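PDB 2VPZ: thiosulfate reductase from Thermus thermophilus, which probably acts as a molybdopterin-family oxidoreductase on sulfur compounds, carrying two molybdopterin guanine dinucleotides, a molybdenum atom and a [4Fe-4S] cluster. Local coordinates for residues P237-A242 with T685-K690; L250-G255 with T305-Q310; N647-H652 with V693-G698. One frame throughout, in Å; residues are numbered along the deposited sequence.

Contact 1: residues P237-A242 with T685-K690; sequences PRFSTA and TARIRK. With MGD (2-amino-5,6-dimercapto-7-methyl-3,7,8a,9-tetrahydro-8-oxa-1,3,9,10-tetraaza-anthracen-4-one guanosine dinucleotide), chain I.
Arg687 crosses Phe239 at about a right angle, its aliphatic part against the base of the phenylalanine and its charged end reaching the backbone. The CB atoms of Arg687 and Phe239 meet at 3.5 Å, and farther out Arg687 CD reaches the ring edge at Phe239 CD2, 3.6 Å away. The guanidinium and ring planes stand 85° apart, so the two groups do not stack. Bends at chi2 (-143°) and chi3 carry Arg687 NH1 to Phe239 O, a 2.8 Å hydrogen bond lying in the carbonyl plane and close to the guanidinium plane. NH1 also donates to a water that in turn donates to Thr241 OG1, while NH2 forms a salt bridge with an acidic side chain of another protein's chain.

The backbones run roughly antiparallel, with a single bridge between Arg238 and Ile688. Phe239 N donates to Arg687 O at 2.6 Å, and Arg689 N makes a weak bond to Pro237 O. Phe239 is the centre of an inverse gamma turn. The loop 237-242 follows strand 231-235 of a parallel sheet, and the contact ties it to a loop of the dinucleotide-binding domain, at the ribose and guanine of one cofactor.

Arg238 lays its CG against Ile688 CD1 at 3.6 Å. Its chain then bends at chi3 (39°), bringing NH2 within 2.7 Å of the cofactor O3' in the guanidinium plane; NE adds a weak bond to the same oxygen, and Glu212 pairs with NH1. Pro237 lies between two partners: CB meets Arg689 CD at 3.6 Å, and CD approaches guanine N3 at 3.5 Å. Beyond Pro237, the Arg689 guanidinium is held by salt bridges to Asp691 and Glu306.

Contact 2: residues L250-G255 with T305-Q310; sequences LPIKPG and TEIPAQ. With MGD (2-amino-5,6-dimercapto-7-methyl-3,7,8a,9-tetrahydro-8-oxa-1,3,9,10-tetraaza-anthracen-4-one guanosine dinucleotide), chain I.
Ile307 and Ile252 lead the apolar part of this contact, crossing obliquely with Ile307 CD1 3.5 Å from Ile252 CG1. The same methyl also meets Leu250, whose CB is 3.9 Å from Ile307 CD1, the two side chains crossing at about a right angle. With CG1 of Ile307 anti to its carbonyl carbon (chi1 -69°) and the chain extended beyond, one terminal methyl serves both partners. Leu260 of helix 257-270 and Ile312 of the helix that 309-310 begins pack on Ile307 as well.

The backbone link is one hydrogen bond, Lys253 N to Thr305 O at 3.1 Å. Its acceptor belongs to the residue just before Glu306, which leaves the helix with a positive phi (81°). On the other side an inverse gamma turn centred on Pro251 joins Ile252 N to Leu250 O at 2.8 Å.

Among the charged groups, Lys253 CD passes 3.9 Å from Glu306 OE2, but the charged ends are not in contact. Lys253 NZ pairs instead with Glu613, and Glu306 OE1 with Arg689.

Toward the cofactor, Gly255 N donates to guanine O6 at 3.1 Å. Segment 250-255 links strand 248-250, at the edge of a parallel sheet, to helix 257-270, a strand-loop-helix connection of the kind that carries nucleotides in alpha/beta domains.

Contact 3: residues N647-H652 with V693-G698; sequences NEVWIH and VYIVHG. With MGD (2-amino-5,6-dimercapto-7-methyl-3,7,8a,9-tetrahydro-8-oxa-1,3,9,10-tetraaza-anthracen-4-one guanosine dinucleotide), chain H.
Val649 packs between two residues of the facing strand, its CG1 3.7 Å from Val693 CG1 and 3.8 Å from Ile695 CG2. Val649 and Ile695 lie alongside each other and point the same way, whereas Val693 crosses obliquely. Beside this aliphatic patch Trp650 and Tyr694 make a T-shaped pair: the edge of the tyrosine ring is directed at the face of the indole, with the planes at 72° and the centroid of the five-membered ring 5.0 Å from that of the tyrosine. Tyr694 CD2 does the touching, displaced toward the rim of the indole. The indole comes to this edge with CG anti to its carbonyl carbon (chi1 -60°), and the tyrosine with CG anti to its own N (chi1 172°).

Around the side chains the backbones run antiparallel. Trp650 N donates to Tyr694 O at 3.0 Å, while the return bond from Tyr694 N is weak. Farther along, a water bridges the strands, donating to Glu648 O at 2.6 Å and accepting from Val696 N at 3.0 Å. The two strands are the outermost of a six-stranded mixed sheet, and their meeting is consistent with a closed double-psi beta-barrel.

Past the strand end, His697 sets a face of its imidazole against the pterin of the second cofactor, its ND1 3.4 Å from N18, and Asp716 is hydrogen-bonded to ND1. An alanine here would take away the ring that lies on the pterin and would probably leave Asp716 without this partner. The chemistry implies a division along the contact: apolar and aromatic packing joins the strands, while polar contacts gather toward the strand end, where His697 meets the pterin and Asp716.

Overall arrangement
All three contacts are largely buried and each includes a cofactor-pocket residue, but they join different elements. Contact 1 spans two domains, bringing loops 237-242 and 685-690 together through backbone bonds and arginines. Contact 2, within the molybdopterin oxidoreductase region, is mostly aliphatic, with the exposed Glu306 at its side. Contact 3 pairs two strands of the dinucleotide-binding domain and depends on aromatic and branched side chains. Contacts 1 and 2 share one cofactor and meet through Arg689; contacts 1 and 3 meet where Arg238 makes cation-pi contacts with Trp650 and Tyr694. Contact 3 meets the other cofactor through His697, while Tyr694 comes to about 4 Å from the one shared by contacts 1 and 2.

Contact 1: residues P237-A242 with T685-K690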
# COMPACT_ATOMS: atom_id res chain seq x y z
N PRO A 237 -10.73 -18.62 22.82
CA PRO A 237 -11.90 -17.71 22.84
C PRO A 237 -11.45 -16.23 22.65
O PRO A 237 -12.28 -15.33 22.54
CB PRO A 237 -12.55 -17.96 24.21
CG PRO A 237 -11.43 -18.51 25.07
CD PRO A 237 -10.59 -19.33 24.10
N ARG A 238 -10.13 -16.02 22.60
CA ARG A 238 -9.52 -14.67 22.47
C ARG A 238 -8.63 -14.54 21.19
O ARG A 238 -7.84 -15.44 20.91
CB ARG A 238 -8.67 -14.35 23.73
CG ARG A 238 -8.42 -12.84 24.04
CD ARG A 238 -7.32 -12.65 25.11
NE ARG A 238 -6.22 -13.60 24.95
CZ ARG A 238 -4.98 -13.29 24.55
NH1 ARG A 238 -4.67 -12.03 24.26
NH2 ARG A 238 -4.05 -14.24 24.41
N PHE A 239 -8.76 -13.44 20.43
CA PHE A 239 -7.94 -13.19 19.22
C PHE A 239 -6.56 -12.67 19.66
O PHE A 239 -6.29 -11.45 19.63
CB PHE A 239 -8.58 -12.17 18.24
CG PHE A 239 -7.90 -12.11 16.84
CD1 PHE A 239 -8.21 -13.06 15.87
CD2 PHE A 239 -7.00 -11.10 16.50
CE1 PHE A 239 -7.65 -13.02 14.58
CE2 PHE A 239 -6.40 -11.03 15.20
CZ PHE A 239 -6.74 -12.01 14.25
N SER A 240 -5.69 -13.60 20.05
CA SER A 240 -4.32 -13.33 20.54
C SER A 240 -3.29 -12.92 19.47
O SER A 240 -3.63 -12.73 18.28
CB SER A 240 -3.76 -14.56 21.27
OG SER A 240 -3.28 -15.55 20.36
N THR A 241 -2.02 -12.81 19.88
CA THR A 241 -0.93 -12.46 18.97
C THR A 241 -0.73 -13.58 17.94
O THR A 241 -0.62 -13.31 16.73
CB THR A 241 0.43 -12.19 19.70
OG1 THR A 241 0.33 -11.06 20.57
CG2 THR A 241 1.55 -11.97 18.65
N ALA A 242 -0.70 -14.83 18.42
CA ALA A 242 -0.53 -15.99 17.54
C ALA A 242 -1.73 -16.11 16.57
O ALA A 242 -1.57 -16.52 15.42
CB ALA A 242 -0.35 -17.31 18.40
N THR A 685 -11.62 -2.97 23.14
CA THR A 685 -11.43 -3.34 21.75
C THR A 685 -11.64 -4.85 21.50
O THR A 685 -11.03 -5.70 22.19
CB THR A 685 -10.03 -2.85 21.14
OG1 THR A 685 -9.07 -2.68 22.15
CG2 THR A 685 -10.23 -1.56 20.32
N ALA A 686 -12.51 -5.17 20.52
CA ALA A 686 -12.88 -6.52 20.16
C ALA A 686 -11.79 -7.42 19.56
O ALA A 686 -11.14 -7.07 18.57
CB ALA A 686 -14.11 -6.52 19.24
N ARG A 687 -11.63 -8.58 20.21
CA ARG A 687 -10.70 -9.67 19.92
C ARG A 687 -11.08 -10.71 20.97
O ARG A 687 -10.26 -11.55 21.33
CB ARG A 687 -9.23 -9.30 20.16
CG ARG A 687 -8.61 -8.20 19.30
CD ARG A 687 -7.14 -8.54 18.96
NE ARG A 687 -6.13 -7.64 19.50
CZ ARG A 687 -4.93 -8.01 19.93
NH1 ARG A 687 -4.58 -9.29 19.90
NH2 ARG A 687 -4.06 -7.11 20.39
N ILE A 688 -12.29 -10.62 21.51
CA ILE A 688 -12.74 -11.57 22.54
C ILE A 688 -14.25 -11.83 22.49
O ILE A 688 -15.03 -10.96 22.09
CB ILE A 688 -12.32 -11.06 24.01
CG1 ILE A 688 -12.44 -12.17 25.05
CG2 ILE A 688 -13.14 -9.80 24.38
CD1 ILE A 688 -11.29 -12.23 26.12
N ARG A 689 -14.67 -13.05 22.85
CA ARG A 689 -16.09 -13.43 22.90
C ARG A 689 -16.78 -12.57 24.03
O ARG A 689 -16.08 -11.95 24.84
CB ARG A 689 -16.25 -14.94 23.19
CG ARG A 689 -15.55 -15.87 22.17
CD ARG A 689 -15.68 -17.37 22.52
NE ARG A 689 -16.96 -17.70 23.16
CZ ARG A 689 -17.99 -18.31 22.61
NH1 ARG A 689 -17.94 -18.71 21.34
NH2 ARG A 689 -19.09 -18.54 23.32
N LYS A 690 -18.12 -12.54 24.07
CA LYS A 690 -18.92 -11.75 25.03
C LYS A 690 -19.10 -12.39 26.43
O LYS A 690 -19.53 -11.74 27.40
CB LYS A 690 -20.30 -11.40 24.43
CG LYS A 690 -20.26 -10.58 23.13
CD LYS A 690 -21.64 -10.17 22.61
CE LYS A 690 -21.55 -9.44 21.25
NZ LYS A 690 -22.75 -8.60 20.92
PB MGD I . -2.18 -21.21 27.64
O1B MGD I . -2.91 -21.24 28.93
O2B MGD I . -2.24 -22.35 26.74
O3B MGD I . -0.74 -20.84 28.23
O3A MGD I . 1.57 -19.84 28.53
PA MGD I . 0.76 -20.90 27.70
O1A MGD I . 1.46 -22.15 28.01
O2A MGD I . 0.84 -20.55 26.29
O5' MGD I . -2.63 -19.98 26.80
C5' MGD I . -3.14 -18.71 27.24
C4' MGD I . -4.24 -18.52 26.21
O4' MGD I . -5.17 -19.52 26.59
C3' MGD I . -5.05 -17.19 26.25
O3' MGD I . -5.16 -16.62 24.92
C2' MGD I . -6.46 -17.59 26.74
O2' MGD I . -7.43 -16.99 25.88
C1' MGD I . -6.52 -19.05 26.38
N9 MGD I . -7.66 -19.88 26.86
C8 MGD I . -8.36 -19.71 28.02
N7 MGD I . -9.36 -20.63 28.15
C5 MGD I . -9.31 -21.40 27.03
C6 MGD I . -10.13 -22.50 26.47
O6 MGD I . -11.04 -22.94 27.19
N1 MGD I . -9.80 -23.02 25.29
C2 MGD I . -8.79 -22.52 24.54
N2 MGD I . -8.49 -23.10 23.32
N3 MGD I . -7.99 -21.50 24.97
C4 MGD I . -8.19 -20.91 26.18
C10 MGD I . 2.09 -19.91 29.84
C11 MGD I . 3.53 -20.27 29.66
O11 MGD I . 4.20 -19.16 29.07
C12 MGD I . 4.18 -20.88 30.93
S12 MGD I . 3.48 -22.16 31.77
C13 MGD I . 5.38 -20.43 31.45
S13 MGD I . 6.10 -21.21 32.78
C14 MGD I . 6.08 -19.24 30.84
N15 MGD I . 5.97 -18.02 31.54
C16 MGD I . 6.12 -16.81 30.90
C17 MGD I . 6.07 -15.46 31.57
O17 MGD I . 5.93 -15.40 32.82
N18 MGD I . 6.26 -14.32 30.82
C19 MGD I . 6.39 -14.45 29.48
N19 MGD I . 6.49 -13.33 28.79
N20 MGD I . 6.42 -15.62 28.75
C21 MGD I . 6.33 -16.80 29.45
N22 MGD I . 6.32 -17.98 28.85
C23 MGD I . 5.66 -19.12 29.39
O HOH W 1 -1.63 -9.15 21.18

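Contact 2: residues L250-G255 with T305-Q310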
# COMPACT_ATOMS: atom_id res chain seq x y z
N LEU A 250 -10.35 -20.21 15.22
CA LEU A 250 -11.62 -20.83 15.67
C LEU A 250 -11.99 -20.22 17.08
O LEU A 250 -11.42 -20.65 18.11
CB LEU A 250 -11.56 -22.39 15.73
CG LEU A 250 -10.79 -23.24 14.69
CD1 LEU A 250 -11.24 -24.73 14.70
CD2 LEU A 250 -10.97 -22.65 13.28
N PRO A 251 -12.92 -19.20 17.15
CA PRO A 251 -13.29 -18.62 18.46
C PRO A 251 -14.18 -19.53 19.34
O PRO A 251 -15.36 -19.23 19.56
CB PRO A 251 -13.98 -17.29 18.14
CG PRO A 251 -14.22 -17.27 16.64
CD PRO A 251 -13.58 -18.53 16.03
N ILE A 252 -13.57 -20.61 19.85
CA ILE A 252 -14.22 -21.63 20.67
C ILE A 252 -14.89 -21.20 21.98
O ILE A 252 -14.40 -20.32 22.72
CB ILE A 252 -13.20 -22.82 20.98
CG1 ILE A 252 -13.91 -24.16 20.97
CG2 ILE A 252 -12.48 -22.56 22.33
CD1 ILE A 252 -13.21 -25.27 21.79
N LYS A 253 -16.04 -21.79 22.29
CA LYS A 253 -16.72 -21.47 23.54
C LYS A 253 -15.78 -22.05 24.64
O LYS A 253 -15.36 -23.20 24.54
CB LYS A 253 -18.12 -22.10 23.56
CG LYS A 253 -18.57 -22.52 24.93
CD LYS A 253 -20.07 -22.82 24.98
CE LYS A 253 -20.68 -22.38 26.30
NZ LYS A 253 -22.07 -22.91 26.50
N PRO A 254 -15.44 -21.24 25.70
CA PRO A 254 -14.56 -21.77 26.76
C PRO A 254 -14.91 -23.10 27.49
O PRO A 254 -16.07 -23.28 27.84
CB PRO A 254 -14.43 -20.63 27.76
CG PRO A 254 -14.72 -19.38 27.00
CD PRO A 254 -15.70 -19.81 25.89
N GLY A 255 -13.88 -23.92 27.73
CA GLY A 255 -13.96 -25.21 28.43
C GLY A 255 -14.60 -26.31 27.64
O GLY A 255 -15.13 -27.32 28.16
N THR A 305 -19.38 -26.66 21.11
CA THR A 305 -18.17 -25.94 20.70
C THR A 305 -18.45 -24.55 20.11
O THR A 305 -17.78 -23.53 20.40
CB THR A 305 -17.42 -26.97 19.76
OG1 THR A 305 -16.27 -27.49 20.41
CG2 THR A 305 -17.17 -26.38 18.38
N GLU A 306 -19.50 -24.52 19.32
CA GLU A 306 -20.00 -23.33 18.67
C GLU A 306 -19.25 -22.95 17.40
O GLU A 306 -19.44 -21.87 16.85
CB GLU A 306 -20.03 -22.19 19.66
CG GLU A 306 -21.32 -22.11 20.43
CD GLU A 306 -21.41 -20.87 21.27
OE1 GLU A 306 -20.78 -19.87 20.86
OE2 GLU A 306 -22.10 -20.90 22.31
N ILE A 307 -18.40 -23.87 16.97
CA ILE A 307 -17.63 -23.76 15.73
C ILE A 307 -18.49 -24.53 14.70
O ILE A 307 -18.90 -25.67 14.98
CB ILE A 307 -16.25 -24.48 15.89
CG1 ILE A 307 -15.37 -23.70 16.85
CG2 ILE A 307 -15.60 -24.74 14.50
CD1 ILE A 307 -14.31 -24.58 17.49
N PRO A 308 -18.77 -23.94 13.50
CA PRO A 308 -19.60 -24.66 12.50
C PRO A 308 -19.09 -26.10 12.14
O PRO A 308 -17.88 -26.34 12.14
CB PRO A 308 -19.62 -23.73 11.28
CG PRO A 308 -19.21 -22.35 11.83
CD PRO A 308 -18.22 -22.70 12.94
N ALA A 309 -19.99 -27.04 11.84
CA ALA A 309 -19.57 -28.41 11.50
C ALA A 309 -18.66 -28.56 10.25
O ALA A 309 -17.82 -29.46 10.22
CB ALA A 309 -20.81 -29.34 11.37
N GLN A 310 -18.82 -27.69 9.24
CA GLN A 310 -18.01 -27.70 8.00
C GLN A 310 -16.54 -27.37 8.36
O GLN A 310 -15.60 -28.08 7.95
CB GLN A 310 -18.55 -26.71 6.94
CG GLN A 310 -17.77 -26.65 5.58
CD GLN A 310 -17.82 -27.94 4.72
OE1 GLN A 310 -17.42 -29.02 5.16
NE2 GLN A 310 -18.31 -27.80 3.47
PB MGD I . -2.18 -21.21 27.64
O1B MGD I . -2.91 -21.24 28.93
O2B MGD I . -2.24 -22.35 26.74
O3B MGD I . -0.74 -20.84 28.23
O3A MGD I . 1.57 -19.84 28.53
PA MGD I . 0.76 -20.90 27.70
O1A MGD I . 1.46 -22.15 28.01
O2A MGD I . 0.84 -20.55 26.29
O5' MGD I . -2.63 -19.98 26.80
C5' MGD I . -3.14 -18.71 27.24
C4' MGD I . -4.24 -18.52 26.21
O4' MGD I . -5.17 -19.52 26.59
C3' MGD I . -5.05 -17.19 26.25
O3' MGD I . -5.16 -16.62 24.92
C2' MGD I . -6.46 -17.59 26.74
O2' MGD I . -7.43 -16.99 25.88
C1' MGD I . -6.52 -19.05 26.38
N9 MGD I . -7.66 -19.88 26.86
C8 MGD I . -8.36 -19.71 28.02
N7 MGD I . -9.36 -20.63 28.15
C5 MGD I . -9.31 -21.40 27.03
C6 MGD I . -10.13 -22.50 26.47
O6 MGD I . -11.04 -22.94 27.19
N1 MGD I . -9.80 -23.02 25.29
C2 MGD I . -8.79 -22.52 24.54
N2 MGD I . -8.49 -23.10 23.32
N3 MGD I . -7.99 -21.50 24.97
C4 MGD I . -8.19 -20.91 26.18
C10 MGD I . 2.09 -19.91 29.84
C11 MGD I . 3.53 -20.27 29.66
O11 MGD I . 4.20 -19.16 29.07
C12 MGD I . 4.18 -20.88 30.93
S12 MGD I . 3.48 -22.16 31.77
C13 MGD I . 5.38 -20.43 31.45
S13 MGD I . 6.10 -21.21 32.78
C14 MGD I . 6.08 -19.24 30.84
N15 MGD I . 5.97 -18.02 31.54
C16 MGD I . 6.12 -16.81 30.90
C17 MGD I . 6.07 -15.46 31.57
O17 MGD I . 5.93 -15.40 32.82
N18 MGD I . 6.26 -14.32 30.82
C19 MGD I . 6.39 -14.45 29.48
N19 MGD I . 6.49 -13.33 28.79
N20 MGD I . 6.42 -15.62 28.75
C21 MGD I . 6.33 -16.80 29.45
N22 MGD I . 6.32 -17.98 28.85
C23 MGD I . 5.66 -19.12 29.39

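Contact 3: residues N647-H652 with V693-G698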
# COMPACT_ATOMS: atom_id res chain seq x y z
N ASN A 647 -1.76 -3.66 33.91
CA ASN A 647 -2.52 -4.51 33.08
C ASN A 647 -3.79 -3.78 32.73
O ASN A 647 -4.12 -2.68 33.25
CB ASN A 647 -2.77 -5.97 33.57
CG ASN A 647 -3.30 -6.08 35.00
OD1 ASN A 647 -3.60 -7.19 35.47
ND2 ASN A 647 -3.40 -4.95 35.71
N GLU A 648 -4.51 -4.42 31.82
CA GLU A 648 -5.64 -3.80 31.18
C GLU A 648 -6.75 -4.97 30.98
O GLU A 648 -6.41 -6.08 30.56
CB GLU A 648 -4.89 -3.21 29.89
CG GLU A 648 -3.35 -2.54 30.21
CD GLU A 648 -2.07 -3.29 29.62
OE1 GLU A 648 -2.24 -4.21 28.79
OE2 GLU A 648 -0.86 -2.95 29.98
N VAL A 649 -8.02 -4.78 31.39
CA VAL A 649 -9.11 -5.81 31.25
C VAL A 649 -9.70 -5.80 29.83
O VAL A 649 -10.17 -4.75 29.38
CB VAL A 649 -10.40 -5.60 32.20
CG1 VAL A 649 -11.09 -6.97 32.47
CG2 VAL A 649 -10.07 -4.89 33.49
N TRP A 650 -9.70 -6.94 29.14
CA TRP A 650 -10.25 -7.06 27.78
C TRP A 650 -11.76 -7.46 27.84
O TRP A 650 -12.10 -8.52 28.39
CB TRP A 650 -9.50 -8.13 26.96
CG TRP A 650 -7.99 -7.93 26.72
CD1 TRP A 650 -7.10 -7.31 27.56
CD2 TRP A 650 -7.22 -8.33 25.56
NE1 TRP A 650 -5.85 -7.29 27.00
CE2 TRP A 650 -5.89 -7.90 25.77
CE3 TRP A 650 -7.54 -8.98 24.36
CZ2 TRP A 650 -4.86 -8.13 24.82
CZ3 TRP A 650 -6.51 -9.22 23.41
CH2 TRP A 650 -5.19 -8.78 23.66
N ILE A 651 -12.65 -6.59 27.34
CA ILE A 651 -14.09 -6.87 27.25
C ILE A 651 -14.51 -6.58 25.82
O ILE A 651 -13.94 -5.67 25.17
CB ILE A 651 -15.04 -5.95 28.13
CG1 ILE A 651 -14.25 -4.96 28.95
CG2 ILE A 651 -15.99 -6.81 29.00
CD1 ILE A 651 -14.15 -3.55 28.35
N HIS A 652 -15.50 -7.33 25.34
CA HIS A 652 -16.00 -7.08 24.02
C HIS A 652 -16.57 -5.66 23.92
O HIS A 652 -17.20 -5.18 24.86
CB HIS A 652 -17.11 -8.04 23.54
CG HIS A 652 -17.45 -7.94 22.10
ND1 HIS A 652 -18.19 -6.91 21.60
CD2 HIS A 652 -17.03 -8.63 21.04
CE1 HIS A 652 -18.21 -6.97 20.29
NE2 HIS A 652 -17.50 -8.02 19.92
N VAL A 693 -13.70 -12.24 29.75
CA VAL A 693 -12.90 -11.10 30.14
C VAL A 693 -11.47 -11.70 30.36
O VAL A 693 -11.30 -12.87 30.73
CB VAL A 693 -13.57 -10.43 31.43
CG1 VAL A 693 -12.61 -10.33 32.58
CG2 VAL A 693 -14.15 -9.05 31.04
N TYR A 694 -10.44 -10.92 30.07
CA TYR A 694 -9.04 -11.36 30.14
C TYR A 694 -8.10 -10.31 30.81
O TYR A 694 -8.29 -9.11 30.59
CB TYR A 694 -8.55 -11.65 28.69
CG TYR A 694 -7.05 -11.93 28.51
CD1 TYR A 694 -6.54 -13.22 28.65
CD2 TYR A 694 -6.14 -10.89 28.25
CE1 TYR A 694 -5.16 -13.50 28.53
CE2 TYR A 694 -4.75 -11.14 28.13
CZ TYR A 694 -4.27 -12.46 28.28
OH TYR A 694 -2.92 -12.74 28.17
N ILE A 695 -7.16 -10.73 31.65
CA ILE A 695 -6.15 -9.83 32.26
C ILE A 695 -4.81 -10.57 32.34
O ILE A 695 -4.79 -11.80 32.45
CB ILE A 695 -6.52 -9.32 33.73
CG1 ILE A 695 -6.63 -10.49 34.70
CG2 ILE A 695 -7.79 -8.43 33.68
CD1 ILE A 695 -6.68 -10.10 36.21
N VAL A 696 -3.68 -9.87 32.23
CA VAL A 696 -2.37 -10.51 32.35
C VAL A 696 -2.09 -10.81 33.85
O VAL A 696 -2.32 -9.94 34.70
CB VAL A 696 -1.23 -9.61 31.75
CG1 VAL A 696 0.17 -10.10 32.24
CG2 VAL A 696 -1.31 -9.61 30.20
N HIS A 697 -1.62 -12.03 34.15
CA HIS A 697 -1.25 -12.51 35.53
C HIS A 697 -0.00 -11.83 36.12
O HIS A 697 0.94 -11.54 35.41
CB HIS A 697 -0.96 -14.06 35.57
CG HIS A 697 -0.21 -14.56 36.76
ND1 HIS A 697 -0.71 -14.46 38.03
CD2 HIS A 697 1.03 -15.04 36.89
CE1 HIS A 697 0.19 -14.84 38.89
NE2 HIS A 697 1.27 -15.20 38.22
N GLY A 698 0.02 -11.58 37.44
CA GLY A 698 1.18 -10.96 38.08
C GLY A 698 1.16 -9.50 38.52
O GLY A 698 2.19 -8.96 38.92
PB MGD H . 7.03 -15.66 40.33
O1B MGD H . 5.82 -14.78 40.49
O2B MGD H . 8.12 -15.24 39.39
O3B MGD H . 6.40 -17.12 40.10
O3A MGD H . 5.38 -19.40 39.84
PA MGD H . 6.61 -18.67 40.55
O1A MGD H . 7.99 -18.98 40.01
O2A MGD H . 6.34 -18.75 42.01
O5' MGD H . 7.74 -15.82 41.72
C5' MGD H . 9.16 -15.91 41.84
C4' MGD H . 9.49 -15.60 43.29
O4' MGD H . 10.87 -15.95 43.34
C3' MGD H . 9.41 -14.14 43.68
O3' MGD H . 9.23 -14.13 45.10
C2' MGD H . 10.81 -13.64 43.28
O2' MGD H . 11.08 -12.49 44.04
C1' MGD H . 11.72 -14.81 43.66
N9 MGD H . 13.06 -14.95 42.98
C8 MGD H . 13.35 -14.63 41.72
N7 MGD H . 14.63 -14.90 41.38
C5 MGD H . 15.22 -15.49 42.44
C6 MGD H . 16.57 -16.11 42.79
O6 MGD H . 17.56 -16.11 41.97
N1 MGD H . 16.68 -16.64 44.05
C2 MGD H . 15.68 -16.64 44.98
N2 MGD H . 15.81 -17.16 46.24
N3 MGD H . 14.48 -16.12 44.68
C4 MGD H . 14.16 -15.52 43.49
C10 MGD H . 5.46 -19.92 38.48
C11 MGD H . 4.26 -20.77 38.25
O11 MGD H . 3.16 -20.03 38.78
C12 MGD H . 3.99 -21.22 36.86
S12 MGD H . 5.20 -21.93 35.89
C13 MGD H . 2.77 -21.16 36.33
S13 MGD H . 2.35 -21.59 34.77
C14 MGD H . 1.57 -20.76 36.99
N15 MGD H . 1.08 -19.50 36.37
C16 MGD H . 0.06 -18.90 37.06
C17 MGD H . -0.99 -18.03 36.52
O17 MGD H . -0.99 -17.71 35.29
N18 MGD H . -1.94 -17.59 37.35
C19 MGD H . -1.98 -17.91 38.66
N19 MGD H . -2.93 -17.40 39.50
N20 MGD H . -1.07 -18.73 39.19
C21 MGD H . -0.05 -19.22 38.50
N22 MGD H . 0.88 -19.98 39.10
C23 MGD H . 1.92 -20.68 38.44
O HOH W 2 -4.09 -7.31 30.80